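Local coordinates for uncharacterized peptidase Lmo0363 (PDB 3L4E), which is probably a serine-type peptidase of family S51, similar to peptidase E, although its activity and substrates remain uncharacterized, at residues 29-34 against 78-83; 71-76 against 100-105; 89-94 against 137-142; 127-132 against 147-152. One frame throughout, in Å; residues are numbered along the deposited sequence. Where two conformers were deposited one is given.

How the contacts relate
All four contacts belong to one alpha/beta unit built on a mixed sheet. Along the chain contacts 1 and 2 interleave, as do 2 and 3, and 3 and 4. Contact 1 pairs neighbouring parallel strands of that sheet; contact 2, its centre about 11 Å away, packs helices 70-79 and 102-111, and the two share helix 70-79. Contacts 3 and 4, about 12 Å apart between centres, pack directly, Phe-91 on Tyr-148, and both use the long loop from helix 121-124 to strand 157-159. This loop folds on itself in contact 4 and against the start of helix 90-100 in contact 3, where the putative catalytic Ser-120 and His-161 are near. Contacts 1 and 4 lie about 23 Å apart.

Contact 1: residues 29-34 against 78-83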
loop_
_atom_site.group_PDB
_atom_site.type_symbol
_atom_site.label_atom_id
_atom_site.label_comp_id
_atom_site.label_asym_id
_atom_site.label_seq_id
_atom_site.Cartn_x
_atom_site.Cartn_y
_atom_site.Cartn_z
ATOM N N THR A 29 -2.461 -16.716 -4.334
ATOM C CA THR A 29 -1.112 -16.320 -3.962
ATOM C C THR A 29 -0.940 -14.808 -3.928
ATOM O O THR A 29 -1.573 -14.083 -4.694
ATOM C CB THR A 29 -0.096 -16.891 -4.949
ATOM O OG1 THR A 29 -0.495 -16.545 -6.282
ATOM C CG2 THR A 29 -0.043 -18.404 -4.825
ATOM N N VAL A 30 -0.066 -14.344 -3.043
ATOM C CA VAL A 30 0.143 -12.913 -2.842
ATOM C C VAL A 30 1.625 -12.579 -2.964
ATOM O O VAL A 30 2.445 -13.198 -2.298
ATOM C CB VAL A 30 -0.327 -12.497 -1.428
ATOM C CG1 VAL A 30 -0.110 -11.003 -1.182
ATOM C CG2 VAL A 30 -1.782 -12.872 -1.220
ATOM N N THR A 31 1.962 -11.612 -3.818
ATOM C CA THR A 31 3.284 -10.999 -3.798
ATOM C C THR A 31 3.266 -9.970 -2.676
ATOM O O THR A 31 2.567 -8.958 -2.767
ATOM C CB THR A 31 3.624 -10.295 -5.130
ATOM O OG1 THR A 31 3.663 -11.260 -6.184
ATOM C CG2 THR A 31 4.980 -9.620 -5.044
ATOM N N PHE A 32 4.030 -10.246 -1.623
ATOM C CA PHE A 32 4.005 -9.481 -0.375
ATOM C C PHE A 32 5.277 -8.644 -0.320
ATOM O O PHE A 32 6.374 -9.193 -0.220
ATOM C CB PHE A 32 3.947 -10.493 0.786
ATOM C CG PHE A 32 3.864 -9.897 2.161
ATOM C CD1 PHE A 32 2.637 -9.568 2.714
ATOM C CD2 PHE A 32 5.012 -9.742 2.936
ATOM C CE1 PHE A 32 2.551 -9.055 4.015
ATOM C CE2 PHE A 32 4.938 -9.222 4.226
ATOM C CZ PHE A 32 3.704 -8.881 4.768
ATOM N N ILE A 33 5.119 -7.323 -0.411
ATOM C CA ILE A 33 6.247 -6.392 -0.505
ATOM C C ILE A 33 6.411 -5.589 0.790
ATOM O O ILE A 33 5.625 -4.688 1.062
ATOM C CB ILE A 33 6.056 -5.428 -1.694
ATOM C CG1 ILE A 33 5.977 -6.219 -3.009
ATOM C CG2 ILE A 33 7.185 -4.391 -1.736
ATOM C CD1 ILE A 33 5.492 -5.389 -4.187
ATOM N N PRO A 34 7.406 -5.950 1.616
ATOM C CA PRO A 34 7.613 -5.291 2.911
ATOM C C PRO A 34 8.688 -4.200 2.856
ATOM O O PRO A 34 9.124 -3.705 3.895
ATOM C CB PRO A 34 8.095 -6.444 3.793
ATOM C CG PRO A 34 8.913 -7.277 2.842
ATOM C CD PRO A 34 8.229 -7.170 1.487
ATOM N N ARG A 78 4.112 -11.111 -11.968
ATOM C CA ARG A 78 3.316 -11.731 -13.024
ATOM C C ARG A 78 2.628 -13.014 -12.570
ATOM O O ARG A 78 1.495 -13.295 -12.962
ATOM C CB ARG A 78 4.186 -12.015 -14.249
ATOM C CG ARG A 78 4.737 -10.763 -14.889
ATOM C CD ARG A 78 5.403 -11.055 -16.218
ATOM N NE ARG A 78 5.371 -9.880 -17.083
ATOM C CZ ARG A 78 4.354 -9.580 -17.883
ATOM N NH1 ARG A 78 3.291 -10.374 -17.934
ATOM N NH2 ARG A 78 4.398 -8.491 -18.632
ATOM N N LYS A 79 3.316 -13.785 -11.737
ATOM C CA LYS A 79 2.837 -15.105 -11.344
ATOM C C LYS A 79 1.679 -15.058 -10.354
ATOM O O LYS A 79 0.675 -15.749 -10.526
ATOM C CB LYS A 79 3.978 -15.926 -10.741
ATOM C CG LYS A 79 3.564 -17.324 -10.311
ATOM C CD LYS A 79 4.753 -18.137 -9.822
ATOM C CE LYS A 79 5.128 -17.778 -8.393
ATOM N NZ LYS A 79 4.090 -18.232 -7.424
ATOM N N ASN A 80 1.826 -14.249 -9.314
ATOM C CA ASN A 80 0.893 -14.301 -8.194
ATOM C C ASN A 80 -0.388 -13.505 -8.415
ATOM O O ASN A 80 -0.423 -12.554 -9.202
ATOM C CB ASN A 80 1.597 -13.911 -6.894
ATOM C CG ASN A 80 2.778 -14.825 -6.587
ATOM O OD1 ASN A 80 2.704 -16.039 -6.785
ATOM N ND2 ASN A 80 3.872 -14.246 -6.121
ATOM N N ASP A 81 -1.439 -13.916 -7.716
ATOM C CA ASP A 81 -2.773 -13.382 -7.928
ATOM C C ASP A 81 -2.933 -11.951 -7.444
ATOM O O ASP A 81 -3.590 -11.140 -8.104
ATOM C CB ASP A 81 -3.794 -14.275 -7.232
ATOM C CG ASP A 81 -3.790 -15.686 -7.780
ATOM O OD1 ASP A 81 -4.011 -15.846 -8.995
ATOM O OD2 ASP A 81 -3.555 -16.630 -7.005
ATOM N N PHE A 82 -2.336 -11.648 -6.293
ATOM C CA PHE A 82 -2.499 -10.344 -5.655
ATOM C C PHE A 82 -1.155 -9.694 -5.407
ATOM O O PHE A 82 -0.134 -10.376 -5.361
ATOM C CB PHE A 82 -3.207 -10.477 -4.302
ATOM C CG PHE A 82 -4.527 -11.197 -4.362
ATOM C CD1 PHE A 82 -5.326 -11.131 -5.487
ATOM C CD2 PHE A 82 -4.973 -11.928 -3.276
ATOM C CE1 PHE A 82 -6.535 -11.790 -5.529
ATOM C CE2 PHE A 82 -6.184 -12.589 -3.313
ATOM C CZ PHE A 82 -6.966 -12.521 -4.439
ATOM N N ILE A 83 -1.167 -8.370 -5.253
ATOM C CA ILE A 83 0.011 -7.617 -4.837
ATOM C C ILE A 83 -0.328 -6.943 -3.510
ATOM O O ILE A 83 -1.369 -6.307 -3.398
ATOM C CB ILE A 83 0.388 -6.534 -5.885
ATOM C CG1 ILE A 83 0.662 -7.170 -7.253
ATOM C CG2 ILE A 83 1.607 -5.719 -5.421
ATOM C CD1 ILE A 83 0.629 -6.178 -8.414
HETATM O O HOH W 1 0.192 -18.018 -8.602
HETATM O O HOH W 2 1.739 -10.466 -7.932
#
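Thr-29 and Thr-31 meet the turn around Asn-80 where strand 29-33 pairs in parallel with strand 82-85, inside the mixed sheet of this alpha/beta fold. The turn carries the chain from helix 70-79 into its strand. Asn-80 lies at about a right angle to both threonine side chains: its CB touches both hydroxyls, and its amide ND2 donates to Thr-31 OG1 (3.0 Å), which sits within 7° of the amide plane. The other amide atom, OD1, accepts from Lys-79 NZ, and both residues have a second partner in Glu-61 of strand 59-62, on the other side of strand 29-33. Thr-29 is gripped by Asp-81, the residue after Asn-80. With chi1 at 52°, its OG1 lies between backbone N and carbonyl carbon and receives Asp-81 N at 3.1 Å, while Asp-81 OD2 uses its anti lone pair for Thr-29 N (2.9 Å). The carboxylate thus takes up the N-H of the strand's first residue as the backbone pairing begins. That pairing continues with Phe-82 N to Thr-29 O and Thr-31 N to Phe-82 O. On one face of the sheet Val-30 CG2 meets the Phe-82 ring obliquely; on the other Ile-33 and Ile-83 point the same way, side by side. A water joins Thr-29 OG1 (2.8 Å) to Lys-79 O (3.0 Å).

Contact 2: residues 71-76 against 100-105; sequences GEITTK and TGADKL
Ile-73 supplies most of the apolar contact, its two branches reaching different parts of the facing segment. A chi1 of -67°, measured to CG1, leaves CG2 anti to the backbone N, where it meets Ala-102 CB at 3.9 Å. CD1, at the end of the longer branch, comes to 4.1 Å from Thr-100 CG2, and the side chains of Ile-73 and Thr-100 cross at about a right angle. Leu-105 has two conformers; in one of them its CD1 also approaches Ile-73 CG2, a contact that is therefore doubtful. No hydrogen bond joins the two segments, and the polar ends of the threonines turn to their own helices. Thr-74 OG1 bonds to Leu-70 O one turn back, and Thr-100 OG1 to Glu-96 O. The latter hydroxyl also accepts from Ala-102 N (3.2 Å), making an ST turn. Gly-101, with positive phi (76°), ends helix 90-100 in a Schellman motif, and the chain goes on into helix 102-111. Leu-63 covers Ile-73 from a loop. This is plain helix-helix packing of an alpha/beta fold, in which helix 70-79 packs on the Schellman motif and the turn linking two consecutive helices.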
loop_
_atom_site.group_PDB
_atom_site.type_symbol
_atom_site.label_atom_id
_atom_site.label_comp_id
_atom_site.label_asym_id
_atom_site.label_seq_id
_atom_site.Cartn_x
_atom_site.Cartn_y
_atom_site.Cartn_z
ATOM N N GLY A 71 14.498 -9.594 -12.701
ATOM C CA GLY A 71 13.976 -10.865 -13.158
ATOM C C GLY A 71 12.999 -11.443 -12.156
ATOM O O GLY A 71 11.909 -11.883 -12.519
ATOM N N GLU A 72 13.392 -11.434 -10.887
ATOM C CA GLU A 72 12.566 -11.981 -9.822
ATOM C C GLU A 72 11.351 -11.094 -9.565
ATOM O O GLU A 72 10.256 -11.590 -9.296
ATOM C CB GLU A 72 13.386 -12.132 -8.538
ATOM C CG GLU A 72 12.776 -13.082 -7.528
ATOM C CD GLU A 72 12.716 -14.507 -8.045
ATOM O OE1 GLU A 72 11.857 -15.282 -7.569
ATOM O OE2 GLU A 72 13.526 -14.850 -8.934
ATOM N N ILE A 73 11.551 -9.782 -9.642
ATOM C CA ILE A 73 10.466 -8.833 -9.444
ATOM C C ILE A 73 9.416 -9.026 -10.531
ATOM O O ILE A 73 8.225 -9.140 -10.244
ATOM C CB ILE A 73 10.978 -7.375 -9.472
ATOM C CG1 ILE A 73 11.878 -7.098 -8.260
ATOM C CG2 ILE A 73 9.806 -6.391 -9.530
ATOM C CD1 ILE A 73 12.532 -5.717 -8.275
ATOM N N THR A 74 9.869 -9.081 -11.778
ATOM C CA THR A 74 8.970 -9.275 -12.912
ATOM C C THR A 74 8.196 -10.585 -12.800
ATOM O O THR A 74 6.978 -10.617 -12.976
ATOM C CB THR A 74 9.734 -9.253 -14.250
ATOM O OG1 THR A 74 10.391 -7.988 -14.404
ATOM C CG2 THR A 74 8.775 -9.455 -15.412
ATOM N N THR A 75 8.917 -11.660 -12.496
ATOM C CA THR A 75 8.334 -12.995 -12.415
ATOM C C THR A 75 7.265 -13.110 -11.333
ATOM O O THR A 75 6.152 -13.563 -11.602
ATOM C CB THR A 75 9.416 -14.057 -12.161
ATOM O OG1 THR A 75 10.402 -13.993 -13.201
ATOM C CG2 THR A 75 8.805 -15.456 -12.132
ATOM N N LYS A 76 7.606 -12.705 -10.113
ATOM C CA LYS A 76 6.674 -12.799 -8.994
ATOM C C LYS A 76 5.425 -11.956 -9.232
ATOM O O LYS A 76 4.306 -12.426 -9.039
ATOM C CB LYS A 76 7.358 -12.402 -7.682
ATOM C CG LYS A 76 8.436 -13.389 -7.237
ATOM C CD LYS A 76 9.113 -12.967 -5.939
ATOM C CE LYS A 76 10.059 -14.059 -5.438
ATOM N NZ LYS A 76 10.809 -13.658 -4.211
ATOM N N THR A 100 14.056 0.502 -9.643
ATOM C CA THR A 100 14.009 -0.779 -10.335
ATOM C C THR A 100 13.111 -0.738 -11.550
ATOM O O THR A 100 13.118 -1.657 -12.357
ATOM C CB THR A 100 13.480 -1.880 -9.410
ATOM O OG1 THR A 100 12.193 -1.498 -8.903
ATOM C CG2 THR A 100 14.433 -2.098 -8.253
ATOM N N GLY A 101 12.319 0.320 -11.665
ATOM C CA GLY A 101 11.318 0.396 -12.713
ATOM C C GLY A 101 10.118 -0.489 -12.400
ATOM O O GLY A 101 9.307 -0.776 -13.280
ATOM N N ALA A 102 9.998 -0.917 -11.142
ATOM C CA ALA A 102 8.906 -1.807 -10.740
ATOM C C ALA A 102 7.581 -1.070 -10.566
ATOM O O ALA A 102 6.514 -1.678 -10.595
ATOM C CB ALA A 102 9.273 -2.556 -9.466
ATOM N N ASP A 103 7.640 0.243 -10.382
ATOM C CA ASP A 103 6.414 1.022 -10.359
ATOM C C ASP A 103 5.626 0.739 -11.635
ATOM O O ASP A 103 4.409 0.551 -11.601
ATOM C CB ASP A 103 6.698 2.522 -10.178
ATOM C CG ASP A 103 7.583 3.112 -11.282
ATOM O OD1 ASP A 103 8.395 2.391 -11.894
ATOM O OD2 ASP A 103 7.468 4.329 -11.529
ATOM N N LYS A 104 6.349 0.629 -12.745
ATOM C CA LYS A 104 5.755 0.328 -14.042
ATOM C C LYS A 104 5.126 -1.063 -14.087
ATOM O O LYS A 104 4.032 -1.243 -14.626
ATOM C CB LYS A 104 6.812 0.452 -15.143
ATOM C CG LYS A 104 6.307 1.077 -16.433
ATOM C CD LYS A 104 6.177 2.589 -16.307
ATOM C CE LYS A 104 4.914 2.991 -15.562
ATOM N NZ LYS A 104 4.925 4.430 -15.209
ATOM N N LEU A 105 5.823 -2.044 -13.521
ATOM C CA LEU A 105 5.358 -3.429 -13.533
ATOM C C LEU A 105 4.106 -3.613 -12.680
ATOM O O LEU A 105 3.254 -4.457 -12.970
ATOM C CB LEU A 105 6.469 -4.353 -13.043
ATOM C CG LEU A 105 7.729 -4.281 -13.902
ATOM C CD1 LEU A 105 8.829 -5.141 -13.306
ATOM C CD2 LEU A 105 7.414 -4.712 -15.320
#

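Contact 3: residues 89-94 against 137-142. With SO4 (sulfate ion), chain C.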
loop_
_atom_site.group_PDB
_atom_site.type_symbol
_atom_site.label_atom_id
_atom_site.label_comp_id
_atom_site.label_asym_id
_atom_site.label_seq_id
_atom_site.Cartn_x
_atom_site.Cartn_y
_atom_site.Cartn_z
ATOM N N ASN A 89 8.151 3.378 5.502
ATOM C CA ASN A 89 8.526 4.692 5.000
ATOM C C ASN A 89 8.134 4.830 3.532
ATOM O O ASN A 89 8.681 4.132 2.663
ATOM C CB ASN A 89 10.019 4.939 5.192
ATOM C CG ASN A 89 10.412 6.349 4.837
ATOM O OD1 ASN A 89 10.427 6.719 3.661
ATOM N ND2 ASN A 89 10.726 7.151 5.850
ATOM N N THR A 90 7.185 5.726 3.255
ATOM C CA THR A 90 6.666 5.875 1.897
ATOM C C THR A 90 7.744 6.318 0.917
ATOM O O THR A 90 7.746 5.894 -0.235
ATOM C CB THR A 90 5.487 6.876 1.818
ATOM O OG1 THR A 90 4.526 6.572 2.828
ATOM C CG2 THR A 90 4.799 6.816 0.442
ATOM N N PHE A 91 8.655 7.181 1.364
ATOM C CA PHE A 91 9.691 7.688 0.467
ATOM C C PHE A 91 10.676 6.593 0.060
ATOM O O PHE A 91 11.033 6.477 -1.107
ATOM C CB PHE A 91 10.389 8.907 1.066
ATOM C CG PHE A 91 9.464 10.062 1.271
ATOM C CD1 PHE A 91 9.242 10.980 0.259
ATOM C CD2 PHE A 91 8.783 10.214 2.472
ATOM C CE1 PHE A 91 8.367 12.033 0.444
ATOM C CE2 PHE A 91 7.912 11.267 2.663
ATOM C CZ PHE A 91 7.701 12.174 1.649
ATOM N N PHE A 92 11.086 5.770 1.013
ATOM C CA PHE A 92 11.981 4.667 0.682
ATOM C C PHE A 92 11.304 3.683 -0.271
ATOM O O PHE A 92 11.914 3.226 -1.247
ATOM C CB PHE A 92 12.462 3.944 1.934
ATOM C CG PHE A 92 13.448 2.862 1.645
ATOM C CD1 PHE A 92 14.734 3.178 1.225
ATOM C CD2 PHE A 92 13.089 1.530 1.753
ATOM C CE1 PHE A 92 15.647 2.185 0.936
ATOM C CE2 PHE A 92 13.993 0.531 1.469
ATOM C CZ PHE A 92 15.276 0.856 1.057
ATOM N N LEU A 93 10.043 3.368 0.011
ATOM C CA LEU A 93 9.250 2.513 -0.869
ATOM C C LEU A 93 9.210 3.044 -2.305
ATOM O O LEU A 93 9.518 2.320 -3.260
ATOM C CB LEU A 93 7.835 2.354 -0.313
ATOM C CG LEU A 93 6.806 1.620 -1.180
ATOM C CD1 LEU A 93 7.187 0.164 -1.421
ATOM C CD2 LEU A 93 5.422 1.733 -0.538
ATOM N N LEU A 94 8.828 4.304 -2.471
ATOM C CA LEU A 94 8.723 4.878 -3.813
ATOM C C LEU A 94 10.093 4.920 -4.483
ATOM O O LEU A 94 10.227 4.639 -5.675
ATOM C CB LEU A 94 8.117 6.281 -3.756
ATOM C CG LEU A 94 7.848 6.940 -5.110
ATOM C CD1 LEU A 94 6.924 6.081 -5.956
ATOM C CD2 LEU A 94 7.269 8.354 -4.920
ATOM N N ASP A 137 6.373 10.488 7.440
ATOM C CA ASP A 137 7.508 9.642 7.095
ATOM C C ASP A 137 8.706 10.504 6.721
ATOM O O ASP A 137 8.589 11.380 5.867
ATOM C CB ASP A 137 7.168 8.753 5.898
ATOM C CG ASP A 137 6.072 7.756 6.192
ATOM O OD1 ASP A 137 5.697 7.597 7.376
ATOM O OD2 ASP A 137 5.587 7.127 5.225
ATOM N N SER A 138 9.861 10.244 7.324
ATOM C CA SER A 138 11.048 11.065 7.065
ATOM C C SER A 138 11.700 10.833 5.697
ATOM O O SER A 138 11.951 9.695 5.301
ATOM C CB SER A 138 12.097 10.865 8.156
ATOM O OG SER A 138 13.269 11.609 7.851
ATOM N N THR A 139 11.996 11.922 4.991
ATOM C CA THR A 139 12.667 11.835 3.697
ATOM C C THR A 139 14.150 11.495 3.837
ATOM O O THR A 139 14.810 11.168 2.847
ATOM C CB THR A 139 12.539 13.142 2.896
ATOM O OG1 THR A 139 13.174 14.201 3.616
ATOM C CG2 THR A 139 11.077 13.496 2.662
ATOM N N LYS A 140 14.675 11.576 5.059
ATOM C CA LYS A 140 16.074 11.232 5.318
ATOM C C LYS A 140 16.392 9.806 4.903
ATOM O O LYS A 140 17.548 9.472 4.633
ATOM C CB LYS A 140 16.419 11.384 6.804
ATOM C CG LYS A 140 16.212 12.765 7.388
ATOM C CD LYS A 140 16.740 12.812 8.822
ATOM C CE LYS A 140 16.073 13.912 9.639
ATOM N NZ LYS A 140 14.648 13.593 9.952
ATOM N N LYS A 141 15.367 8.961 4.860
ATOM C CA LYS A 141 15.573 7.546 4.571
ATOM C C LYS A 141 15.566 7.236 3.078
ATOM O O LYS A 141 15.799 6.101 2.668
ATOM C CB LYS A 141 14.583 6.690 5.358
ATOM C CG LYS A 141 14.825 6.828 6.857
ATOM C CD LYS A 141 13.939 5.930 7.691
ATOM C CE LYS A 141 14.313 6.038 9.161
ATOM N NZ LYS A 141 13.309 5.374 10.036
ATOM N N ALA A 142 15.330 8.261 2.264
ATOM C CA ALA A 142 15.321 8.101 0.814
ATOM C C ALA A 142 16.303 9.089 0.191
ATOM O O ALA A 142 15.914 10.180 -0.238
ATOM C CB ALA A 142 13.922 8.331 0.273
HETATM S S SO4 C . 10.466 7.397 9.690
HETATM O O1 SO4 C . 11.850 7.710 9.353
HETATM O O2 SO4 C . 10.424 6.583 10.898
HETATM O O3 SO4 C . 9.742 8.642 9.909
HETATM O O4 SO4 C . 9.846 6.665 8.585
#
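Asn-89 and Asp-137 approach to 5.5 Å between CA atoms, and Phe-92 and Ala-142 to 4.8 Å, so segment 137-142, with its short 3-10 turn, passes along the first turn of helix 90-100. Asn-89 is the N-cap: its OD1 accepts from Phe-92 N. Its CG, anti to the backbone N (chi1 -173°), leaves ND2 facing the loop, where one N-H goes to Ser-138 O (2.9 Å) and the other to sulfate O4. Asp-137 OD2 takes two bonds from Thr-90, the backbone N arriving from above the carboxylate plane at 2.9 Å and the hydroxyl nearly along the C-O axis at 2.7 Å. Among the apolar contacts, Thr-139 CG2 stands over the centre of the Phe-91 ring in a CH-pi contact, 3.6 Å from the centroid, while Phe-91 CB meets Ala-142 CB at 3.7 Å. The ring also meets Tyr-148 edge-to-face. Sulfate, probably from the crystallisation liquor, is held further by Ser-138 N at O3 and weakly by Lys-141 NZ, which also donates to Val-39 O. Thr-90 and Asp-137 lie about 7 Å, side chain to side chain, from Ser-120 and His-161 respectively, the charge relay residues inferred by similarity. The chemistry implies that the N-cap amide, a loop N-H and a lysine together hold an anion in the crystal.

Contact 4: residues 127-132 against 147-152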
loop_
_atom_site.group_PDB
_atom_site.type_symbol
_atom_site.label_atom_id
_atom_site.label_comp_id
_atom_site.label_asym_id
_atom_site.label_seq_id
_atom_site.Cartn_x
_atom_site.Cartn_y
_atom_site.Cartn_z
ATOM N N SER A 127 -1.429 7.683 -4.783
ATOM C CA SER A 127 -1.739 9.086 -5.067
ATOM C C SER A 127 -0.877 9.656 -6.188
ATOM O O SER A 127 0.083 9.026 -6.628
ATOM C CB SER A 127 -1.524 9.926 -3.811
ATOM O OG SER A 127 -0.139 10.066 -3.534
ATOM N N PRO A 128 -1.217 10.862 -6.655
ATOM C CA PRO A 128 -0.378 11.493 -7.684
ATOM C C PRO A 128 1.029 11.830 -7.192
ATOM O O PRO A 128 1.970 11.777 -7.977
ATOM C CB PRO A 128 -1.138 12.786 -8.008
ATOM C CG PRO A 128 -2.565 12.496 -7.609
ATOM C CD PRO A 128 -2.455 11.622 -6.400
ATOM N N ASN A 129 1.174 12.179 -5.919
ATOM C CA ASN A 129 2.439 12.706 -5.405
ATOM C C ASN A 129 2.466 12.593 -3.883
ATOM O O ASN A 129 1.493 12.953 -3.216
ATOM C CB ASN A 129 2.617 14.166 -5.857
ATOM C CG ASN A 129 3.849 14.825 -5.264
ATOM O OD1 ASN A 129 3.871 15.171 -4.083
ATOM N ND2 ASN A 129 4.879 15.016 -6.085
ATOM N N ILE A 130 3.564 12.087 -3.331
ATOM C CA ILE A 130 3.594 11.755 -1.904
ATOM C C ILE A 130 4.193 12.838 -1.004
ATOM O O ILE A 130 4.446 12.593 0.172
ATOM C CB ILE A 130 4.316 10.415 -1.636
ATOM C CG1 ILE A 130 5.804 10.509 -2.007
ATOM C CG2 ILE A 130 3.651 9.300 -2.419
ATOM C CD1 ILE A 130 6.625 9.303 -1.559
ATOM N N ALA A 131 4.415 14.031 -1.544
ATOM C CA ALA A 131 5.002 15.098 -0.744
ATOM C C ALA A 131 4.221 15.338 0.547
ATOM O O ALA A 131 4.810 15.614 1.591
ATOM C CB ALA A 131 5.120 16.390 -1.558
ATOM N N TYR A 132 2.899 15.207 0.477
ATOM C CA TYR A 132 2.034 15.506 1.615
ATOM C C TYR A 132 2.287 14.619 2.835
ATOM O O TYR A 132 1.860 14.951 3.945
ATOM C CB TYR A 132 0.559 15.424 1.208
ATOM C CG TYR A 132 0.056 14.016 0.910
ATOM C CD1 TYR A 132 -0.637 13.282 1.866
ATOM C CD2 TYR A 132 0.261 13.432 -0.334
ATOM C CE1 TYR A 132 -1.105 12.003 1.593
ATOM C CE2 TYR A 132 -0.197 12.161 -0.620
ATOM C CZ TYR A 132 -0.883 11.447 0.347
ATOM O OH TYR A 132 -1.346 10.183 0.050
ATOM N N ASN A 147 12.023 13.009 -7.061
ATOM C CA ASN A 147 10.708 13.449 -7.491
ATOM C C ASN A 147 9.678 12.627 -6.725
ATOM O O ASN A 147 9.772 11.403 -6.664
ATOM C CB ASN A 147 10.574 13.213 -8.991
ATOM C CG ASN A 147 9.245 13.672 -9.555
ATOM O OD1 ASN A 147 8.275 13.873 -8.839
ATOM N ND2 ASN A 147 9.203 13.833 -10.872
ATOM N N TYR A 148 8.708 13.293 -6.106
ATOM C CA TYR A 148 7.762 12.582 -5.261
ATOM C C TYR A 148 6.497 12.132 -6.001
ATOM O O TYR A 148 5.569 11.612 -5.384
ATOM C CB TYR A 148 7.451 13.413 -4.009
ATOM C CG TYR A 148 8.683 13.645 -3.151
ATOM C CD1 TYR A 148 9.697 12.693 -3.097
ATOM C CD2 TYR A 148 8.839 14.808 -2.404
ATOM C CE1 TYR A 148 10.827 12.885 -2.323
ATOM C CE2 TYR A 148 9.968 15.007 -1.622
ATOM C CZ TYR A 148 10.961 14.041 -1.587
ATOM O OH TYR A 148 12.095 14.221 -0.818
ATOM N N ASP A 149 6.467 12.311 -7.319
ATOM C CA ASP A 149 5.361 11.786 -8.123
ATOM C C ASP A 149 5.272 10.275 -7.963
ATOM O O ASP A 149 6.287 9.586 -8.037
ATOM C CB ASP A 149 5.547 12.118 -9.595
ATOM C CG ASP A 149 5.230 13.555 -9.909
ATOM O OD1 ASP A 149 4.785 14.290 -8.997
ATOM O OD2 ASP A 149 5.435 13.947 -11.075
ATOM N N ALA A 150 4.058 9.766 -7.768
ATOM C CA ALA A 150 3.869 8.353 -7.444
ATOM C C ALA A 150 3.067 7.598 -8.515
ATOM O O ALA A 150 3.126 7.952 -9.699
ATOM C CB ALA A 150 3.235 8.214 -6.072
ATOM N N LEU A 151 2.334 6.556 -8.112
ATOM C CA LEU A 151 1.650 5.697 -9.087
ATOM C C LEU A 151 0.514 6.416 -9.805
ATOM O O LEU A 151 0.167 6.071 -10.933
ATOM C CB LEU A 151 1.124 4.409 -8.438
ATOM C CG LEU A 151 2.151 3.512 -7.752
ATOM C CD1 LEU A 151 1.450 2.315 -7.108
ATOM C CD2 LEU A 151 3.218 3.050 -8.724
ATOM N N ASN A 152 -0.081 7.398 -9.138
ATOM C CA ASN A 152 -1.110 8.210 -9.773
ATOM C C ASN A 152 -2.261 7.336 -10.272
ATOM O O ASN A 152 -2.809 7.561 -11.352
ATOM C CB ASN A 152 -0.495 9.006 -10.930
ATOM C CG ASN A 152 -1.392 10.122 -11.413
ATOM O OD1 ASN A 152 -2.225 10.635 -10.667
ATOM N ND2 ASN A 152 -1.221 10.511 -12.669
#
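Asn-129 and Asp-149 form a single backbone bridge, with CA atoms 4.1 Å apart, and the Asn-129 side chain adds to it. From CB, which has Asp-149 OD1 and Tyr-148 O nearby, the chain runs anti to the backbone N (chi1 175°) to CG, 3.6 Å from Tyr-148 O. At the tip the amide divides its work. OD1 accepts from Ala-131 N (2.8 Å), two residues on, in an Asx turn, whereas ND2 crosses to Asp-149 OD1 at 3.0 Å. This last bond is almost straight, 174° at the hydrogen, and lies in the amide plane, although the carboxylate is turned 80° from it. Backbone bonds flank the side chain: Ile-130 N to Tyr-148 O, Ala-150 N to Pro-128 O (2.9 Å) and Asn-152 N to Ser-127 O. Ile-130 spreads its branches, CG1 against Tyr-148 CB (3.9 Å) and CG2 against Ala-150 CB (3.8 Å); it also touches Phe-91 and Leu-94 of helix 90-100. Asn-147 OD1 makes a second Asx turn by accepting from Asp-149 N. Two parts of the long loop are thus joined by a single bridge rather than a paired strand, backbone bonds and the Asn-129 amide supplying the polar links, Ile-130 and Ala-131 the apolar ones.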